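Uncharacterized hypothetical protein (Bacteroides uniformis, PDB 4EIU) is of unknown function but belongs to the DUF3823 family, whose N-terminal domain is grouped with the transthyretin-like proteins. Local coordinates at residues G14-E19 with K23-D28; Y71-D76 with V107-Q112. All blocks are in the same frame, centred on the assembly; numbering follows the deposited sequence.

Contact 1: G14-E19 with K23-D28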
loop_
_atom_site.group_PDB
_atom_site.type_symbol
_atom_site.label_atom_id
_atom_site.label_comp_id
_atom_site.label_asym_id
_atom_site.label_seq_id
_atom_site.Cartn_x
_atom_site.Cartn_y
_atom_site.Cartn_z
ATOM N N GLY A 14 -14.390 5.304 -3.956
ATOM C CA GLY A 14 -13.920 3.979 -4.227
ATOM C C GLY A 14 -13.324 3.324 -3.024
ATOM O O GLY A 14 -12.875 4.002 -2.080
ATOM N N GLU A 15 -13.327 1.998 -3.042
ATOM C CA GLU A 15 -12.563 1.230 -2.035
ATOM C C GLU A 15 -11.699 0.173 -2.693
ATOM O O GLU A 15 -12.008 -0.320 -3.806
ATOM C CB GLU A 15 -13.464 0.585 -0.975
ATOM C CG GLU A 15 -14.527 -0.281 -1.595
ATOM C CD GLU A 15 -15.447 -0.979 -0.604
ATOM O OE1 GLU A 15 -15.068 -1.244 0.548
ATOM O OE2 GLU A 15 -16.555 -1.301 -1.035
ATOM N N VAL A 16 -10.599 -0.149 -1.999
ATOM C CA VAL A 16 -9.606 -1.119 -2.480
ATOM C C VAL A 16 -9.547 -2.262 -1.483
ATOM O O VAL A 16 -9.267 -2.045 -0.307
ATOM C CB VAL A 16 -8.224 -0.467 -2.721
ATOM C CG1 VAL A 16 -7.178 -1.523 -3.244
ATOM C CG2 VAL A 16 -8.361 0.721 -3.667
ATOM N N VAL A 17 -9.930 -3.465 -1.942
ATOM C CA VAL A 17 -10.048 -4.602 -1.093
ATOM C C VAL A 17 -9.261 -5.803 -1.678
ATOM O O VAL A 17 -9.017 -5.910 -2.869
ATOM C CB VAL A 17 -11.516 -5.017 -0.812
ATOM C CG1 VAL A 17 -12.328 -3.852 -0.212
ATOM C CG2 VAL A 17 -12.189 -5.559 -2.071
ATOM N N ASP A 18 -8.873 -6.682 -0.783
ATOM C CA ASP A 18 -8.148 -7.882 -1.149
ATOM C C ASP A 18 -9.165 -8.886 -1.736
ATOM O O ASP A 18 -10.088 -9.304 -1.071
ATOM C CB ASP A 18 -7.504 -8.414 0.121
ATOM C CG ASP A 18 -6.761 -9.730 -0.078
ATOM O OD1 ASP A 18 -6.663 -10.214 -1.214
ATOM O OD2 ASP A 18 -6.315 -10.303 0.948
ATOM N N GLU A 19 -8.957 -9.257 -2.990
ATOM C CA GLU A 19 -9.709 -10.335 -3.658
ATOM C C GLU A 19 -9.868 -11.610 -2.823
ATOM O O GLU A 19 -10.917 -12.248 -2.832
ATOM C CB GLU A 19 -8.938 -10.678 -4.957
ATOM C CG GLU A 19 -9.772 -11.449 -5.950
ATOM C CD GLU A 19 -8.933 -11.935 -7.109
ATOM O OE1 GLU A 19 -8.396 -11.111 -7.865
ATOM O OE2 GLU A 19 -8.787 -13.148 -7.239
ATOM N N LYS A 23 -10.828 -7.914 2.743
ATOM C CA LYS A 23 -10.341 -6.931 3.694
ATOM C C LYS A 23 -9.803 -5.731 2.934
ATOM O O LYS A 23 -9.241 -5.870 1.857
ATOM C CB LYS A 23 -9.228 -7.517 4.583
ATOM C CG LYS A 23 -9.712 -8.551 5.580
ATOM C CD LYS A 23 -8.582 -9.157 6.410
ATOM C CE LYS A 23 -9.140 -9.713 7.714
ATOM N NZ LYS A 23 -8.129 -10.430 8.536
ATOM N N ARG A 24 -9.957 -4.548 3.526
ATOM C CA ARG A 24 -9.353 -3.341 2.993
ATOM C C ARG A 24 -7.853 -3.465 2.887
ATOM O O ARG A 24 -7.212 -4.076 3.741
ATOM C CB ARG A 24 -9.718 -2.147 3.854
ATOM C CG ARG A 24 -11.195 -1.824 3.887
ATOM C CD ARG A 24 -11.605 -1.029 2.627
ATOM N NE ARG A 24 -13.027 -0.585 2.612
ATOM C CZ ARG A 24 -13.544 0.284 3.455
ATOM N NH1 ARG A 24 -12.793 0.822 4.408
ATOM N NH2 ARG A 24 -14.808 0.646 3.332
ATOM N N VAL A 25 -7.308 -2.907 1.808
ATOM C CA VAL A 25 -5.886 -2.781 1.613
ATOM C C VAL A 25 -5.470 -1.417 2.200
ATOM O O VAL A 25 -5.694 -0.338 1.604
ATOM C CB VAL A 25 -5.463 -2.921 0.159
ATOM C CG1 VAL A 25 -3.945 -2.832 0.040
ATOM C CG2 VAL A 25 -5.978 -4.253 -0.451
ATOM N N LEU A 26 -4.857 -1.487 3.369
ATOM C CA LEU A 26 -4.530 -0.279 4.125
ATOM C C LEU A 26 -3.254 0.296 3.557
ATOM O O LEU A 26 -2.387 -0.435 3.033
ATOM C CB LEU A 26 -4.391 -0.591 5.621
ATOM C CG LEU A 26 -5.559 -1.263 6.343
ATOM C CD1 LEU A 26 -5.204 -1.571 7.817
ATOM C CD2 LEU A 26 -6.837 -0.444 6.327
ATOM N N THR A 27 -3.133 1.612 3.666
ATOM C CA THR A 27 -2.092 2.352 2.988
ATOM C C THR A 27 -1.793 3.681 3.736
ATOM O O THR A 27 -2.134 3.831 4.898
ATOM C CB THR A 27 -2.428 2.555 1.494
ATOM O OG1 THR A 27 -1.261 2.979 0.762
ATOM C CG2 THR A 27 -3.646 3.497 1.278
ATOM N N ASP A 28 -1.067 4.566 3.059
ATOM C CA ASP A 28 -0.609 5.843 3.607
ATOM C C ASP A 28 -0.992 6.866 2.552
ATOM O O ASP A 28 -0.740 6.622 1.371
ATOM C CB ASP A 28 0.907 5.804 3.757
ATOM C CG ASP A 28 1.465 7.015 4.500
ATOM O OD1 ASP A 28 0.919 7.370 5.591
ATOM O OD2 ASP A 28 2.468 7.572 3.987
#
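E15 and R24 form a salt bridge, NE of R24 giving a nearly straight bond (164°) of 3.0 Å to OE1 of E15. The acceptor lies in the guanidinium plane and receives the N-H on its anti lone pair, while R24 NH2 adds a weak second bond of 3.4 Å to E15 OE1. A bend at chi2 (-80°) brings the arginine chain, which sets out away from the strand overall, back to the carboxylate. With an alanine at E15 the carboxylate is gone, which would probably leave the R24 guanidinium without its charged mate and freer to turn. Two backbone bonds run beside this pair, D18 N to K23 O at 2.8 Å and V25 N to V16 O at 3.0 Å. They flank V17 and R24, a single antiparallel, non-hydrogen-bonded pair, in a short hairpin-like return: 23-28, itself no regular strand, takes over the edge of strand 10-18 that strand 60-63 pairs with further back. D18 suits the turn: its carboxylate accepts from A20 N and T21 OG1. The packing is valine-rich: V25 CB lies 4.1 Å from V16 CG1, V25 CG2 rests on the strand backbone near D18 N, and V17 CG1 meets the aliphatic CD of R24.

Contact 2: Y71-D76 with V107-Q112; sequences YNVRID and VKFEVQ
Strands 71-76 and 107-111 run in roughly the same direction, 39° apart, with axes 9.7 Å from each other at closest approach, a spacing that side chains must fill. V73, I75, F109 and V111 alternate along their strands and all point inward. The F109 ring is the centrepiece: I75 lays CG1 over one face as a CH-pi contact, 4.1 Å from the ring centroid and offset toward the rim. With I75 CG1 held between its own backbone N and carbonyl carbon (chi1 66°) and the chain extended beyond it, CD1 reaches the root of the ring, 3.5 Å from F109 CG, while I75 CG2 meets F109 CE2. The two strands belong to different sheets, so this is the interior of a beta-sandwich, consistent with membership of the transthyretin clan. At the far end of the ring V73 CG1 lies 3.8 Å from F109 CZ, and the backbone O of V73 approaches the ring edge, 3.4 Å from the same CZ. Beyond F109, V111 CG1 meets I75 CD1 at 3.9 Å; a short valine suffices because the isoleucine reaches across to it. R74, pointing away from the interior, grips D76 side-on with NE and NH2, and D76 OD2 also pairs with R35.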
loop_
_atom_site.group_PDB
_atom_site.type_symbol
_atom_site.label_atom_id
_atom_site.label_comp_id
_atom_site.label_asym_id
_atom_site.label_seq_id
_atom_site.Cartn_x
_atom_site.Cartn_y
_atom_site.Cartn_z
ATOM N N TYR A 71 -15.103 7.594 -17.978
ATOM C CA TYR A 71 -13.749 7.605 -17.442
ATOM C C TYR A 71 -13.175 6.215 -17.373
ATOM O O TYR A 71 -13.901 5.247 -17.116
ATOM C CB TYR A 71 -13.737 8.209 -16.023
ATOM C CG TYR A 71 -13.867 9.726 -16.022
ATOM C CD1 TYR A 71 -15.101 10.328 -16.047
ATOM C CD2 TYR A 71 -12.731 10.545 -16.034
ATOM C CE1 TYR A 71 -15.224 11.718 -16.055
ATOM C CE2 TYR A 71 -12.846 11.935 -16.037
ATOM C CZ TYR A 71 -14.091 12.505 -16.054
ATOM O OH TYR A 71 -14.212 13.872 -16.089
ATOM N N ASN A 72 -11.862 6.149 -17.547
ATOM C CA ASN A 72 -11.049 5.044 -17.088
ATOM C C ASN A 72 -10.522 5.389 -15.684
ATOM O O ASN A 72 -10.006 6.495 -15.454
ATOM C CB ASN A 72 -9.874 4.839 -18.060
ATOM C CG ASN A 72 -8.971 3.694 -17.660
ATOM O OD1 ASN A 72 -7.882 3.922 -17.102
ATOM N ND2 ASN A 72 -9.401 2.464 -17.947
ATOM N N VAL A 73 -10.632 4.433 -14.775
ATOM C CA VAL A 73 -10.201 4.577 -13.412
ATOM C C VAL A 73 -9.144 3.504 -13.191
ATOM O O VAL A 73 -9.432 2.318 -13.243
ATOM C CB VAL A 73 -11.381 4.434 -12.412
ATOM C CG1 VAL A 73 -10.889 4.629 -10.963
ATOM C CG2 VAL A 73 -12.518 5.443 -12.773
ATOM N N ARG A 74 -7.918 3.935 -12.987
ATOM C CA ARG A 74 -6.773 3.070 -12.797
ATOM C C ARG A 74 -6.179 3.278 -11.407
ATOM O O ARG A 74 -5.942 4.417 -11.033
ATOM C CB ARG A 74 -5.707 3.447 -13.842
ATOM C CG ARG A 74 -4.395 2.718 -13.606
ATOM C CD ARG A 74 -3.322 3.053 -14.636
ATOM N NE ARG A 74 -2.066 2.477 -14.140
ATOM C CZ ARG A 74 -1.045 2.100 -14.903
ATOM N NH1 ARG A 74 -1.093 2.205 -16.245
ATOM N NH2 ARG A 74 0.021 1.590 -14.320
ATOM N N ILE A 75 -5.875 2.203 -10.664
ATOM C CA ILE A 75 -5.183 2.329 -9.395
ATOM C C ILE A 75 -3.853 1.537 -9.443
ATOM O O ILE A 75 -3.739 0.570 -10.191
ATOM C CB ILE A 75 -6.054 1.915 -8.196
ATOM C CG1 ILE A 75 -6.401 0.399 -8.224
ATOM C CG2 ILE A 75 -7.340 2.821 -8.165
ATOM C CD1 ILE A 75 -7.042 -0.192 -6.948
ATOM N N ASP A 76 -2.855 2.033 -8.736
ATOM C CA ASP A 76 -1.561 1.362 -8.556
ATOM C C ASP A 76 -1.209 1.422 -7.058
ATOM O O ASP A 76 -1.547 2.407 -6.357
ATOM C CB ASP A 76 -0.503 2.127 -9.339
ATOM C CG ASP A 76 -0.686 2.018 -10.842
ATOM O OD1 ASP A 76 -0.112 1.109 -11.471
ATOM O OD2 ASP A 76 -1.359 2.886 -11.419
ATOM N N VAL A 107 -17.138 2.780 -6.770
ATOM C CA VAL A 107 -16.450 1.716 -7.489
ATOM C C VAL A 107 -15.723 0.884 -6.431
ATOM O O VAL A 107 -15.325 1.384 -5.364
ATOM C CB VAL A 107 -15.393 2.232 -8.470
ATOM C CG1 VAL A 107 -16.051 3.024 -9.571
ATOM C CG2 VAL A 107 -14.336 3.081 -7.734
ATOM N N LYS A 108 -15.537 -0.390 -6.729
ATOM C CA LYS A 108 -14.801 -1.269 -5.828
ATOM C C LYS A 108 -13.736 -1.979 -6.618
ATOM O O LYS A 108 -14.050 -2.519 -7.679
ATOM C CB LYS A 108 -15.765 -2.221 -5.151
ATOM C CG LYS A 108 -15.115 -3.295 -4.286
ATOM C CD LYS A 108 -16.185 -3.988 -3.474
ATOM C CE LYS A 108 -15.955 -5.476 -3.402
ATOM N NZ LYS A 108 -17.103 -6.076 -2.663
ATOM N N PHE A 109 -12.483 -1.943 -6.133
ATOM C CA PHE A 109 -11.374 -2.625 -6.767
ATOM C C PHE A 109 -10.961 -3.812 -5.904
ATOM O O PHE A 109 -10.644 -3.649 -4.744
ATOM C CB PHE A 109 -10.161 -1.697 -6.925
ATOM C CG PHE A 109 -10.248 -0.776 -8.117
ATOM C CD1 PHE A 109 -9.761 -1.166 -9.370
ATOM C CD2 PHE A 109 -10.816 0.447 -7.987
ATOM C CE1 PHE A 109 -9.857 -0.324 -10.466
ATOM C CE2 PHE A 109 -10.939 1.309 -9.091
ATOM C CZ PHE A 109 -10.445 0.933 -10.310
ATOM N N GLU A 110 -10.886 -4.988 -6.506
ATOM C CA GLU A 110 -10.369 -6.154 -5.812
ATOM C C GLU A 110 -8.982 -6.378 -6.332
ATOM O O GLU A 110 -8.817 -6.577 -7.533
ATOM C CB GLU A 110 -11.231 -7.376 -6.104
ATOM C CG GLU A 110 -12.584 -7.252 -5.472
ATOM C CD GLU A 110 -13.376 -8.510 -5.707
ATOM O OE1 GLU A 110 -13.997 -8.587 -6.758
ATOM O OE2 GLU A 110 -13.325 -9.423 -4.880
ATOM N N VAL A 111 -7.997 -6.401 -5.435
ATOM C CA VAL A 111 -6.579 -6.459 -5.794
ATOM C C VAL A 111 -5.936 -7.609 -5.017
ATOM O O VAL A 111 -6.584 -8.291 -4.219
ATOM C CB VAL A 111 -5.878 -5.113 -5.537
ATOM C CG1 VAL A 111 -6.601 -3.973 -6.281
ATOM C CG2 VAL A 111 -5.821 -4.818 -4.049
ATOM N N GLN A 112 -4.677 -7.843 -5.312
ATOM C CA GLN A 112 -3.892 -8.945 -4.717
ATOM C C GLN A 112 -2.666 -8.276 -4.067
ATOM O O GLN A 112 -1.646 -8.089 -4.716
ATOM C CB GLN A 112 -3.511 -9.922 -5.807
ATOM C CG GLN A 112 -4.720 -10.784 -6.173
ATOM C CD GLN A 112 -4.541 -11.652 -7.401
ATOM O OE1 GLN A 112 -4.130 -11.180 -8.485
ATOM N NE2 GLN A 112 -4.862 -12.936 -7.249
#

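How the contacts relate
Contacts 1 and 2 have their centres about 10 Å apart and share a sheet, since strands 10-18 and 104-111 are parallel neighbours in it. V111 ties them directly: its N lies 2.8 Å from V17 O and its O lies 2.8 Å from E19 N, both probable hydrogen bonds. Contact 1 thus fastens a loop along one edge of strand 10-18, and contact 2 works from the strand on its other edge to the opposing sheet. V16 joins the two, its side chain touching V25 in the first and both I75 and V111 in the second. With the function unknown, neither contact can be tied to an active site; a triethylene glycol about 4 Å from the R24 side chain of contact 1, probably from crystallisation, does not establish one.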